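PDB 6BO0: MdbA protein from Corynebacterium matruchotii ATCC 14266, which is a thiol-disulfide oxidoreductase of the DsbA family and probably catalyses disulfide-bond formation in proteins exported from the cell. Local coordinates for residues F81-K84 with S90-A93; A96-A101 with S155-K160; S178-F183 with K190-W195. All coordinates share one frame; numbering follows the deposited sequence. Where two conformers were deposited one is given.

Interaction 1 of 3, residues F81-K84 with S90-A93; sequences FLDK and SNKA
D83 sets its carboxylate against the first turn of helix 89-103, where S90 and N91 receive it. Two of the hydrogen bonds come from backbone amides. S90 N gives to D83 OD1 at 2.8 Å, on the syn side of that oxygen. N91 N gives to D83 OD2 at 2.9 Å, from above the carboxylate plane. Another bond comes from a side chain: N91 ND2 reaches D83 OD2 at 2.8 Å, on its anti side. G88 N, just before the helix segment, is a third donor to OD2. Both N91 donors lie on the same face of the carboxylate, and the amide and carboxylate planes are 44° apart. The N91 amide can do this because CG stands beside its own backbone N (chi1 -84°), which brings ND2 back to the acceptor. N91 OD1 accepts from N80 ND2, so the amide is held at both ends. Beyond these bonds, L82 CB packs 3.7 Å from S90 OG, a hydroxyl bonded to D46 and S48. The 3-10 turn at 81-83 is thus tied to the start of the helix, in the loop that follows strand 72-78 of the thioredoxin fold. Amides at a helix N-terminus carry partial positive charge, so the buried D83 is probably stabilised as a carboxylate.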
ATOM      1  N   PHE A  81       1.986 -10.035   8.818  1.00 13.10           N
ATOM      2  CA  PHE A  81       2.553 -10.718   9.991  0.60 14.28           C
ATOM      3  C   PHE A  81       2.202 -10.086  11.334  1.00 14.12           C
ATOM      4  O   PHE A  81       2.154 -10.781  12.350  1.00 15.35           O
ATOM      5  CB  PHE A  81       4.087 -10.823   9.881  0.60 17.55           C
ATOM      6  CG  PHE A  81       4.579 -12.016   9.086  0.60 20.00           C
ATOM      7  CD1 PHE A  81       3.825 -12.580   8.060  0.60 21.95           C
ATOM      8  CD2 PHE A  81       5.832 -12.566   9.363  0.60 23.47           C
ATOM      9  CE1 PHE A  81       4.294 -13.688   7.356  0.60 24.42           C
ATOM     10  CE2 PHE A  81       6.302 -13.660   8.660  0.60 27.03           C
ATOM     11  CZ  PHE A  81       5.537 -14.223   7.657  0.60 24.87           C
ATOM     12  N   LEU A  82       1.930  -8.780  11.347  1.00 12.80           N
ATOM     13  CA  LEU A  82       1.603  -8.158  12.637  1.00 13.20           C
ATOM     14  C   LEU A  82       0.271  -8.640  13.186  1.00 13.72           C
ATOM     15  O   LEU A  82      -0.012  -8.419  14.371  1.00 15.52           O
ATOM     16  CB  LEU A  82       1.663  -6.640  12.544  1.00 13.50           C
ATOM     17  CG  LEU A  82       3.056  -6.079  12.865  1.00 15.92           C
ATOM     18  CD1 LEU A  82       4.112  -6.492  11.841  1.00 17.17           C
ATOM     19  CD2 LEU A  82       3.006  -4.580  13.044  1.00 16.75           C
ATOM     20  N   ASP A  83      -0.553  -9.297  12.366  1.00 12.71           N
ATOM     21  CA  ASP A  83      -1.772  -9.860  12.897  1.00 13.37           C
ATOM     22  C   ASP A  83      -1.545 -11.202  13.631  1.00 15.07           C
ATOM     23  O   ASP A  83      -2.485 -11.727  14.217  1.00 16.73           O
ATOM     24  CB  ASP A  83      -2.837 -10.057  11.788  1.00 13.72           C
ATOM     25  CG  ASP A  83      -3.556  -8.776  11.385  1.00 13.53           C
ATOM     26  OD1 ASP A  83      -3.269  -7.689  11.948  1.00 13.91           O
ATOM     27  OD2 ASP A  83      -4.446  -8.901  10.501  1.00 13.31           O
ATOM     28  N   LYS A  84      -0.341 -11.749  13.550  1.00 16.51           N
ATOM     29  CA  LYS A  84       0.024 -12.957  14.282  1.00 18.47           C
ATOM     30  C   LYS A  84      -0.933 -14.103  13.995  1.00 19.32           C
ATOM     31  O   LYS A  84      -1.306 -14.871  14.901  1.00 21.70           O
ATOM     32  CB  LYS A  84       0.101 -12.632  15.759  1.00 20.41           C
ATOM     33  CG  LYS A  84       1.127 -11.562  16.091  1.00 23.79           C
ATOM     34  CD  LYS A  84       1.232 -11.311  17.593  1.00 28.40           C
ATOM     35  CE  LYS A  84       1.862 -12.465  18.332  1.00 34.66           C
ATOM     36  NZ  LYS A  84       1.701 -12.185  19.774  1.00 37.28           N
ATOM     37  N   SER A  90      -4.044  -5.648  10.150  1.00 10.44           N
ATOM     38  CA  SER A  90      -3.206  -5.733   8.957  1.00 10.24           C
ATOM     39  C   SER A  90      -3.955  -6.358   7.787  1.00 10.26           C
ATOM     40  O   SER A  90      -3.817  -5.933   6.626  1.00 10.55           O
ATOM     41  CB  SER A  90      -1.922  -6.503   9.230  1.00 10.88           C
ATOM     42  OG  SER A  90      -1.177  -5.890  10.276  1.00 11.55           O
ATOM     43  N   ASN A  91      -4.763  -7.379   8.096  1.00 10.57           N
ATOM     44  CA  ASN A  91      -5.595  -8.012   7.086  1.00 11.11           C
ATOM     45  C   ASN A  91      -6.744  -7.126   6.630  1.00 10.76           C
ATOM     46  O   ASN A  91      -7.035  -7.064   5.426  1.00 11.11           O
ATOM     47  CB  ASN A  91      -6.149  -9.330   7.616  1.00 11.67           C
ATOM     48  CG  ASN A  91      -5.159 -10.463   7.421  1.00 13.74           C
ATOM     49  OD1 ASN A  91      -4.960 -10.924   6.294  1.00 17.15           O
ATOM     50  ND2 ASN A  91      -4.518 -10.901   8.497  1.00 14.28           N
ATOM     51  N   LYS A  92      -7.424  -6.468   7.552  1.00 10.19           N
ATOM     52  CA  LYS A  92      -8.573  -5.639   7.156  1.00 10.30           C
ATOM     53  C   LYS A  92      -8.122  -4.439   6.323  1.00  9.98           C
ATOM     54  O   LYS A  92      -8.667  -4.166   5.250  1.00 10.03           O
ATOM     55  CB  LYS A  92      -9.376  -5.222   8.377  1.00 11.09           C
ATOM     56  CG  LYS A  92     -10.037  -6.400   9.119  1.00 11.90           C
ATOM     57  CD  LYS A  92     -10.498  -6.029  10.515  1.00 14.59           C
ATOM     58  CE  LYS A  92     -10.806  -7.250  11.344  1.00 17.41           C
ATOM     59  NZ  LYS A  92     -11.209  -6.872  12.720  1.00 20.27           N
ATOM     60  N   ALA A  93      -7.145  -3.719   6.826  1.00  9.33           N
ATOM     61  CA  ALA A  93      -6.596  -2.583   6.092  1.00  9.94           C
ATOM     62  C   ALA A  93      -5.988  -3.026   4.771  1.00  9.29           C
ATOM     63  O   ALA A  93      -6.201  -2.379   3.745  1.00  9.17           O
ATOM     64  CB  ALA A  93      -5.576  -1.848   6.943  1.00 10.38           C
TER

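Interaction 2 of 3, residues A96-A101 with S155-K160; sequences AAYTIA and SDEFKK
Y98 and E157 meet through one short hydrogen bond, Y98 OH to E157 OE2 at 2.5 Å. The acceptor lies at the edge of the tyrosine ring, near its plane, and uses its anti lone pair. Ring and carboxylate planes are 80° apart, so the two groups are nearly perpendicular. The glutamate reaches the hydroxyl with CG anti to its backbone N (chi1 -172°) and an extended chain beyond. K102, one turn further along helix 89-103, also forms a salt bridge to OE2, which probably offsets the glutamate's charge, while the phenol adds a hydrogen bond.

As in DsbA relatives, helices are inserted into the thioredoxin fold; helix 89-103 probably belongs to that insertion, and helix 155-172 leads back to the sheet. Here helix 89-103 meets the first turns of helix 155-172. The Y98 and F158 CA atoms are 7.1 Å apart.

The packed side lies at F158, which is buried. Its CD1 touches Y98 CB at 3.9 Å, and the ring also packs on N91 and T95 of helix 89-103. The looser side is at E157, which is partly exposed and lies at the margin of the contact.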
ATOM      1  N   ALA A  96      -8.760  -3.904   2.309  1.00  9.27           N
ATOM      2  CA  ALA A  96      -9.400  -2.703   1.794  1.00  9.90           C
ATOM      3  C   ALA A  96      -8.542  -2.003   0.741  1.00  9.39           C
ATOM      4  O   ALA A  96      -9.034  -1.660  -0.334  1.00 10.07           O
ATOM      5  CB  ALA A  96      -9.712  -1.740   2.926  1.00  9.84           C
ATOM      6  N   ALA A  97      -7.260  -1.802   1.047  1.00  8.95           N
ATOM      7  CA  ALA A  97      -6.380  -1.141   0.104  1.00  9.37           C
ATOM      8  C   ALA A  97      -6.210  -1.950  -1.180  1.00  9.38           C
ATOM      9  O   ALA A  97      -6.163  -1.380  -2.280  1.00 10.47           O
ATOM     10  CB  ALA A  97      -5.037  -0.856   0.739  1.00 10.01           C
ATOM     11  N   TYR A  98      -6.145  -3.279  -1.049  1.00  9.92           N
ATOM     12  CA  TYR A  98      -6.003  -4.167  -2.202  1.00 10.48           C
ATOM     13  C   TYR A  98      -7.206  -4.088  -3.115  1.00 10.36           C
ATOM     14  O   TYR A  98      -7.087  -4.107  -4.340  1.00 11.36           O
ATOM     15  CB  TYR A  98      -5.778  -5.608  -1.726  1.00 11.43           C
ATOM     16  CG  TYR A  98      -5.738  -6.622  -2.824  1.00 11.66           C
ATOM     17  CD1 TYR A  98      -4.598  -6.806  -3.585  1.00 13.82           C
ATOM     18  CD2 TYR A  98      -6.861  -7.390  -3.119  1.00 13.32           C
ATOM     19  CE1 TYR A  98      -4.574  -7.715  -4.630  1.00 15.24           C
ATOM     20  CE2 TYR A  98      -6.842  -8.296  -4.154  1.00 15.20           C
ATOM     21  CZ  TYR A  98      -5.684  -8.457  -4.902  1.00 15.28           C
ATOM     22  OH  TYR A  98      -5.669  -9.382  -5.925  1.00 18.51           O
ATOM     23  N   THR A  99      -8.380  -4.008  -2.518  1.00 10.35           N
ATOM     24  CA  THR A  99      -9.629  -3.902  -3.271  1.00 10.54           C
ATOM     25  C   THR A  99      -9.620  -2.640  -4.134  1.00 10.96           C
ATOM     26  O   THR A  99     -10.000  -2.658  -5.318  1.00 11.84           O
ATOM     27  CB  THR A  99     -10.837  -3.876  -2.317  1.00 11.06           C
ATOM     28  OG1 THR A  99     -10.833  -5.042  -1.499  1.00 11.74           O
ATOM     29  CG2 THR A  99     -12.146  -3.814  -3.073  1.00 11.85           C
ATOM     30  N   ILE A 100      -9.163  -1.534  -3.535  1.00 10.49           N
ATOM     31  CA  ILE A 100      -9.049  -0.286  -4.285  1.00 10.55           C
ATOM     32  C   ILE A 100      -7.979  -0.416  -5.390  1.00 11.36           C
ATOM     33  O   ILE A 100      -8.188   0.019  -6.523  1.00 12.27           O
ATOM     34  CB  ILE A 100      -8.739   0.886  -3.337  1.00 10.34           C
ATOM     35  CG1 ILE A 100      -9.852   1.052  -2.304  1.00 11.15           C
ATOM     36  CG2 ILE A 100      -8.501   2.163  -4.073  1.00 12.36           C
ATOM     37  CD1 ILE A 100      -9.519   1.994  -1.174  1.00 11.81           C
ATOM     38  N   ALA A 101      -6.847  -1.020  -5.055  1.00 10.69           N
ATOM     39  CA  ALA A 101      -5.787  -1.205  -6.045  1.00 11.80           C
ATOM     40  C   ALA A 101      -6.270  -1.990  -7.248  1.00 12.08           C
ATOM     41  O   ALA A 101      -5.878  -1.684  -8.378  1.00 13.54           O
ATOM     42  CB  ALA A 101      -4.596  -1.911  -5.430  1.00 11.68           C
ATOM     43  N   SER A 155     -11.042 -10.681   0.763  1.00 12.11           N
ATOM     44  CA  SER A 155     -10.315 -11.083   1.961  1.00 13.02           C
ATOM     45  C   SER A 155      -9.458 -12.305   1.783  1.00 14.09           C
ATOM     46  O   SER A 155      -8.303 -12.345   2.207  1.00 14.93           O
ATOM     47  CB  SER A 155     -11.279 -11.278   3.118  1.00 13.81           C
ATOM     48  OG  SER A 155     -11.849 -10.026   3.494  1.00 14.60           O
ATOM     49  N   ASP A 156      -9.993 -13.323   1.137  1.00 14.41           N
ATOM     50  CA  ASP A 156      -9.228 -14.539   0.958  1.00 16.20           C
ATOM     51  C   ASP A 156      -8.117 -14.359  -0.078  1.00 15.14           C
ATOM     52  O   ASP A 156      -7.006 -14.865   0.101  1.00 16.96           O
ATOM     53  CB  ASP A 156     -10.172 -15.678   0.614  1.00 21.20           C
ATOM     54  CG  ASP A 156     -11.041 -16.108   1.818  1.00 24.65           C
ATOM     55  OD1 ASP A 156     -10.763 -15.689   2.972  1.00 31.12           O
ATOM     56  OD2 ASP A 156     -11.994 -16.875   1.608  1.00 35.80           O
ATOM     57  N   GLU A 157      -8.402 -13.632  -1.151  1.00 14.31           N
ATOM     58  CA  GLU A 157      -7.384 -13.313  -2.142  1.00 14.79           C
ATOM     59  C   GLU A 157      -6.226 -12.562  -1.481  1.00 13.96           C
ATOM     60  O   GLU A 157      -5.049 -12.845  -1.732  1.00 14.07           O
ATOM     61  CB  GLU A 157      -8.026 -12.499  -3.230  1.00 15.91           C
ATOM     62  CG  GLU A 157      -7.171 -12.222  -4.447  1.00 19.18           C
ATOM     63  CD  GLU A 157      -8.014 -11.802  -5.645  1.00 19.68           C
ATOM     64  OE1 GLU A 157      -8.966 -12.525  -6.000  1.00 24.70           O
ATOM     65  OE2 GLU A 157      -7.734 -10.777  -6.261  1.00 21.55           O
ATOM     66  N   PHE A 158      -6.558 -11.624  -0.598  1.00 12.74           N
ATOM     67  CA  PHE A 158      -5.545 -10.858   0.092  1.00 12.64           C
ATOM     68  C   PHE A 158      -4.703 -11.735   1.020  1.00 13.38           C
ATOM     69  O   PHE A 158      -3.502 -11.540   1.140  1.00 13.21           O
ATOM     70  CB  PHE A 158      -6.150  -9.682   0.870  1.00 13.78           C
ATOM     71  CG  PHE A 158      -5.080  -8.927   1.621  1.00 12.15           C
ATOM     72  CD1 PHE A 158      -4.223  -8.066   0.939  1.00 13.13           C
ATOM     73  CD2 PHE A 158      -4.828  -9.191   2.952  1.00 13.40           C
ATOM     74  CE1 PHE A 158      -3.160  -7.466   1.594  1.00 13.80           C
ATOM     75  CE2 PHE A 158      -3.759  -8.595   3.609  1.00 13.19           C
ATOM     76  CZ  PHE A 158      -2.925  -7.738   2.920  1.00 13.81           C
ATOM     77  N   LYS A 159      -5.318 -12.707   1.693  1.00 13.70           N
ATOM     78  CA  LYS A 159      -4.528 -13.622   2.531  0.60 15.36           C
ATOM     79  C   LYS A 159      -3.404 -14.262   1.711  1.00 14.36           C
ATOM     80  O   LYS A 159      -2.254 -14.386   2.180  1.00 15.10           O
ATOM     81  CB  LYS A 159      -5.407 -14.703   3.166  0.60 18.66           C
ATOM     82  CG  LYS A 159      -6.320 -14.212   4.285  0.60 22.33           C
ATOM     83  CD  LYS A 159      -7.122 -15.363   4.882  0.60 31.23           C
ATOM     84  CE  LYS A 159      -8.466 -14.907   5.436  0.60 34.60           C
ATOM     85  NZ  LYS A 159      -9.128 -16.002   6.196  0.60 40.73           N
ATOM     86  N   LYS A 160      -3.730 -14.684   0.496  1.00 14.54           N
ATOM     87  CA  LYS A 160      -2.721 -15.279  -0.380  1.00 15.31           C
ATOM     88  C   LYS A 160      -1.695 -14.245  -0.856  1.00 14.70           C
ATOM     89  O   LYS A 160      -0.509 -14.561  -0.972  1.00 15.89           O
ATOM     90  CB  LYS A 160      -3.371 -15.978  -1.584  1.00 17.86           C
ATOM     91  CG  LYS A 160      -2.353 -16.631  -2.520  1.00 19.58           C
ATOM     92  CD  LYS A 160      -2.993 -17.602  -3.489  1.00 22.43           C
ATOM     93  CE  LYS A 160      -2.210 -17.793  -4.774  1.00 29.03           C
ATOM     94  NZ  LYS A 160      -0.765 -18.023  -4.643  1.00 28.35           N
TER

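Interaction 3 of 3, residues S178-F183 with K190-W195; sequences SSPRVF and KENATW
V182 lays its CG1 methyl over one face of the W195 indole. The methyl sits 4.0 Å from the centroid of the five-membered ring and 20° off the ring normal, a CH-pi contact. This lies near one edge of the thioredoxin-fold sheet, on the strand next to the outermost one. Strand 181-184 follows a cis-proline, P180, and the chain returns through strand 187-188 to the 3-10 turn at N192. In this family the cis-proline loop faces the active-site cysteines, and P180 here packs on Y51, C52 and L55 of helix 51-68.

The valine is split between two neighbours. CG1 stands anti to the backbone N (chi1 179°) and turns to W195, while CG2 turns to N192 and lies 3.6 Å from its ND2. The W195 CG, set between the backbone N and the carbonyl carbon (chi1 80°), turns a ring face to V182. The indole also packs on V41 and I43 of strand 39-45, which joins the turn to the core of the sheet.

The N192 amide lies alongside V182, pointing the other way, with ND2 3.4 Å from V182 CB. No direct hydrogen bond links the two segments. R181, whose side chain starts out away from the turn, pairs with E188 and D174. W195 N bonds N192 O, closing the turn that carries both partners of the valine. A water bridges the segments: it accepts from V182 N at 3.0 Å and from N192 ND2 at 2.7 Å.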
ATOM      1  N   SER A 178      10.378  -9.480   7.817  0.60 18.84           N
ATOM      2  CA  SER A 178      10.104  -8.369   8.674  0.60 19.22           C
ATOM      3  C   SER A 178       9.731  -7.289   7.702  0.60 20.07           C
ATOM      4  O   SER A 178       9.696  -7.504   6.482  0.60 18.64           O
ATOM      5  CB  SER A 178      11.360  -7.949   9.442  0.60 23.08           C
ATOM      6  OG  SER A 178      12.375  -7.533   8.539  0.60 22.57           O
ATOM      7  N   SER A 179       9.456  -6.124   8.236  0.60 18.03           N
ATOM      8  CA  SER A 179       9.118  -5.010   7.402  1.00 17.05           C
ATOM      9  C   SER A 179       9.470  -3.742   8.154  1.00 15.54           C
ATOM     10  O   SER A 179       9.584  -3.770   9.373  1.00 19.14           O
ATOM     11  CB  SER A 179       7.603  -4.998   7.061  1.00 18.48           C
ATOM     12  OG  SER A 179       6.779  -5.106   8.199  1.00 22.27           O
ATOM     13  N   PRO A 180       9.641  -2.621   7.428  1.00 16.20           N
ATOM     14  CA  PRO A 180       9.662  -2.485   5.977  1.00 14.05           C
ATOM     15  C   PRO A 180      10.947  -3.009   5.364  1.00 14.24           C
ATOM     16  O   PRO A 180      11.997  -3.002   6.009  1.00 15.59           O
ATOM     17  CB  PRO A 180       9.539  -0.966   5.746  1.00 16.21           C
ATOM     18  CG  PRO A 180      10.183  -0.383   6.965  1.00 18.59           C
ATOM     19  CD  PRO A 180       9.889  -1.338   8.098  1.00 18.59           C
ATOM     20  N   ARG A 181      10.878  -3.403   4.092  1.00 13.02           N
ATOM     21  CA  ARG A 181      12.075  -3.781   3.328  1.00 12.81           C
ATOM     22  C   ARG A 181      11.939  -3.222   1.937  1.00 12.96           C
ATOM     23  O   ARG A 181      10.842  -3.248   1.383  1.00 14.43           O
ATOM     24  CB  ARG A 181      12.224  -5.316   3.244  1.00 14.37           C
ATOM     25  CG  ARG A 181      12.086  -6.021   4.568  1.00 15.44           C
ATOM     26  CD  ARG A 181      13.291  -5.882   5.458  1.00 16.50           C
ATOM     27  NE  ARG A 181      14.345  -6.768   4.989  1.00 17.32           N
ATOM     28  CZ  ARG A 181      14.403  -8.081   5.171  1.00 18.03           C
ATOM     29  NH1 ARG A 181      13.526  -8.714   5.949  1.00 18.53           N
ATOM     30  NH2 ARG A 181      15.385  -8.765   4.612  1.00 19.34           N
ATOM     31  N   VAL A 182      13.033  -2.722   1.377  1.00 12.63           N
ATOM     32  CA  VAL A 182      13.052  -2.161   0.041  1.00 12.10           C
ATOM     33  C   VAL A 182      14.148  -2.803  -0.766  1.00 12.62           C
ATOM     34  O   VAL A 182      15.284  -2.940  -0.286  1.00 14.34           O
ATOM     35  CB  VAL A 182      13.259  -0.631   0.079  1.00 12.56           C
ATOM     36  CG1 VAL A 182      13.310  -0.031  -1.317  1.00 13.37           C
ATOM     37  CG2 VAL A 182      12.173   0.010   0.922  1.00 13.79           C
ATOM     38  N   PHE A 183      13.790  -3.184  -1.993  1.00 11.96           N
ATOM     39  CA  PHE A 183      14.735  -3.728  -2.962  1.00 12.71           C
ATOM     40  C   PHE A 183      14.675  -2.871  -4.215  1.00 12.34           C
ATOM     41  O   PHE A 183      13.591  -2.489  -4.650  1.00 14.63           O
ATOM     42  CB  PHE A 183      14.401  -5.181  -3.352  1.00 14.06           C
ATOM     43  CG  PHE A 183      14.536  -6.163  -2.241  1.00 14.43           C
ATOM     44  CD1 PHE A 183      13.638  -6.173  -1.182  1.00 15.67           C
ATOM     45  CD2 PHE A 183      15.528  -7.129  -2.274  1.00 16.05           C
ATOM     46  CE1 PHE A 183      13.778  -7.091  -0.161  1.00 15.88           C
ATOM     47  CE2 PHE A 183      15.657  -8.039  -1.265  1.00 17.20           C
ATOM     48  CZ  PHE A 183      14.782  -8.025  -0.204  1.00 18.29           C
ATOM     49  N   LYS A 190      19.975  -0.824   2.290  1.00 20.23           N
ATOM     50  CA  LYS A 190      20.342  -0.803   3.712  1.00 22.74           C
ATOM     51  C   LYS A 190      19.633   0.278   4.519  1.00 21.48           C
ATOM     52  O   LYS A 190      19.219   0.043   5.653  1.00 29.14           O
ATOM     53  CB  LYS A 190      21.862  -0.611   3.844  1.00 27.89           C
ATOM     54  CG  LYS A 190      22.672  -1.746   3.240  1.00 41.45           C
ATOM     55  CD  LYS A 190      24.147  -1.664   3.619  1.00 52.08           C
ATOM     56  CE  LYS A 190      24.983  -2.685   2.853  1.00 60.84           C
ATOM     57  NZ  LYS A 190      24.414  -4.065   2.920  1.00 63.60           N
ATOM     58  N   GLU A 191      19.545   1.475   3.961  1.00 19.26           N
ATOM     59  CA  GLU A 191      18.904   2.617   4.602  1.00 20.91           C
ATOM     60  C   GLU A 191      17.667   2.945   3.783  1.00 18.94           C
ATOM     61  O   GLU A 191      17.706   3.727   2.818  1.00 18.71           O
ATOM     62  CB  GLU A 191      19.848   3.825   4.685  1.00 26.53           C
ATOM     63  CG  GLU A 191      19.280   5.014   5.446  1.00 31.56           C
ATOM     64  CD  GLU A 191      20.297   6.130   5.614  1.00 44.10           C
ATOM     65  OE1 GLU A 191      20.811   6.265   6.739  1.00 59.88           O
ATOM     66  OE2 GLU A 191      20.596   6.858   4.631  1.00 46.06           O
ATOM     67  N   ASN A 192      16.548   2.342   4.168  1.00 18.45           N
ATOM     68  CA  ASN A 192      15.333   2.478   3.381  1.00 18.55           C
ATOM     69  C   ASN A 192      14.838   3.890   3.270  1.00 16.75           C
ATOM     70  O   ASN A 192      14.259   4.252   2.273  1.00 17.51           O
ATOM     71  CB  ASN A 192      14.201   1.670   4.023  1.00 22.17           C
ATOM     72  CG  ASN A 192      14.412   0.225   3.900  1.00 21.11           C
ATOM     73  OD1 ASN A 192      13.988  -0.564   4.754  1.00 24.27           O
ATOM     74  ND2 ASN A 192      15.169  -0.159   2.874  1.00 22.78           N
ATOM     75  N   ALA A 193      15.048   4.669   4.340  1.00 18.81           N
ATOM     76  CA  ALA A 193      14.500   6.013   4.442  1.00 23.39           C
ATOM     77  C   ALA A 193      15.002   6.927   3.343  1.00 20.06           C
ATOM     78  O   ALA A 193      14.344   7.934   3.062  1.00 23.48           O
ATOM     79  CB  ALA A 193      14.834   6.609   5.802  1.00 27.75           C
ATOM     80  N   THR A 194      16.156   6.601   2.734  1.00 17.45           N
ATOM     81  CA  THR A 194      16.721   7.420   1.674  1.00 18.28           C
ATOM     82  C   THR A 194      16.749   6.683   0.334  1.00 16.69           C
ATOM     83  O   THR A 194      17.477   7.084  -0.578  1.00 17.32           O
ATOM     84  CB  THR A 194      18.136   7.929   2.057  1.00 19.79           C
ATOM     85  OG1 THR A 194      19.015   6.811   2.164  1.00 21.94           O
ATOM     86  CG2 THR A 194      18.141   8.696   3.390  1.00 21.80           C
ATOM     87  N   TRP A 195      15.936   5.634   0.163  1.00 15.37           N
ATOM     88  CA  TRP A 195      16.020   4.908  -1.100  1.00 14.28           C
ATOM     89  C   TRP A 195      15.774   5.769  -2.341  1.00 13.05           C
ATOM     90  O   TRP A 195      16.415   5.540  -3.351  1.00 13.53           O
ATOM     91  CB  TRP A 195      15.170   3.622  -1.105  1.00 14.25           C
ATOM     92  CG  TRP A 195      13.692   3.795  -1.349  1.00 13.26           C
ATOM     93  CD1 TRP A 195      12.701   3.740  -0.414  1.00 13.48           C
ATOM     94  CD2 TRP A 195      13.031   4.042  -2.606  1.00 12.85           C
ATOM     95  NE1 TRP A 195      11.487   3.922  -0.986  1.00 12.84           N
ATOM     96  CE2 TRP A 195      11.653   4.127  -2.334  1.00 12.54           C
ATOM     97  CE3 TRP A 195      13.458   4.199  -3.930  1.00 12.96           C
ATOM     98  CZ2 TRP A 195      10.715   4.363  -3.343  1.00 13.48           C
ATOM     99  CZ3 TRP A 195      12.545   4.449  -4.907  1.00 13.61           C
ATOM    100  CH2 TRP A 195      11.183   4.528  -4.621  1.00 13.83           C
TER
HETATM  101  O   HOH W   1      15.335  -2.831   3.245  1.00 17.48           O

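Overall arrangement
All three contacts are largely buried, but their open parts differ. L82 is the exposed residue of interaction 1, and E157 is the partly exposed one of interaction 2. In interaction 3, P180 and N192 are partly exposed, while V182 and W195 are buried. Interactions 1 and 2 share helix 89-103 and touch: N91 OD1 lies 3.8 Å from F158 CE2. Interaction 1 holds that helix to the preceding loop by polar bonds to one carboxylate. Interaction 2 joins it to helix 155-172 with one hydrogen bond and a small apolar patch. Interaction 3, centred about 23 Å from the centre of interaction 2, packs the turn after strand 187-188 on strand 181-184, by apolar packing and a water bridge.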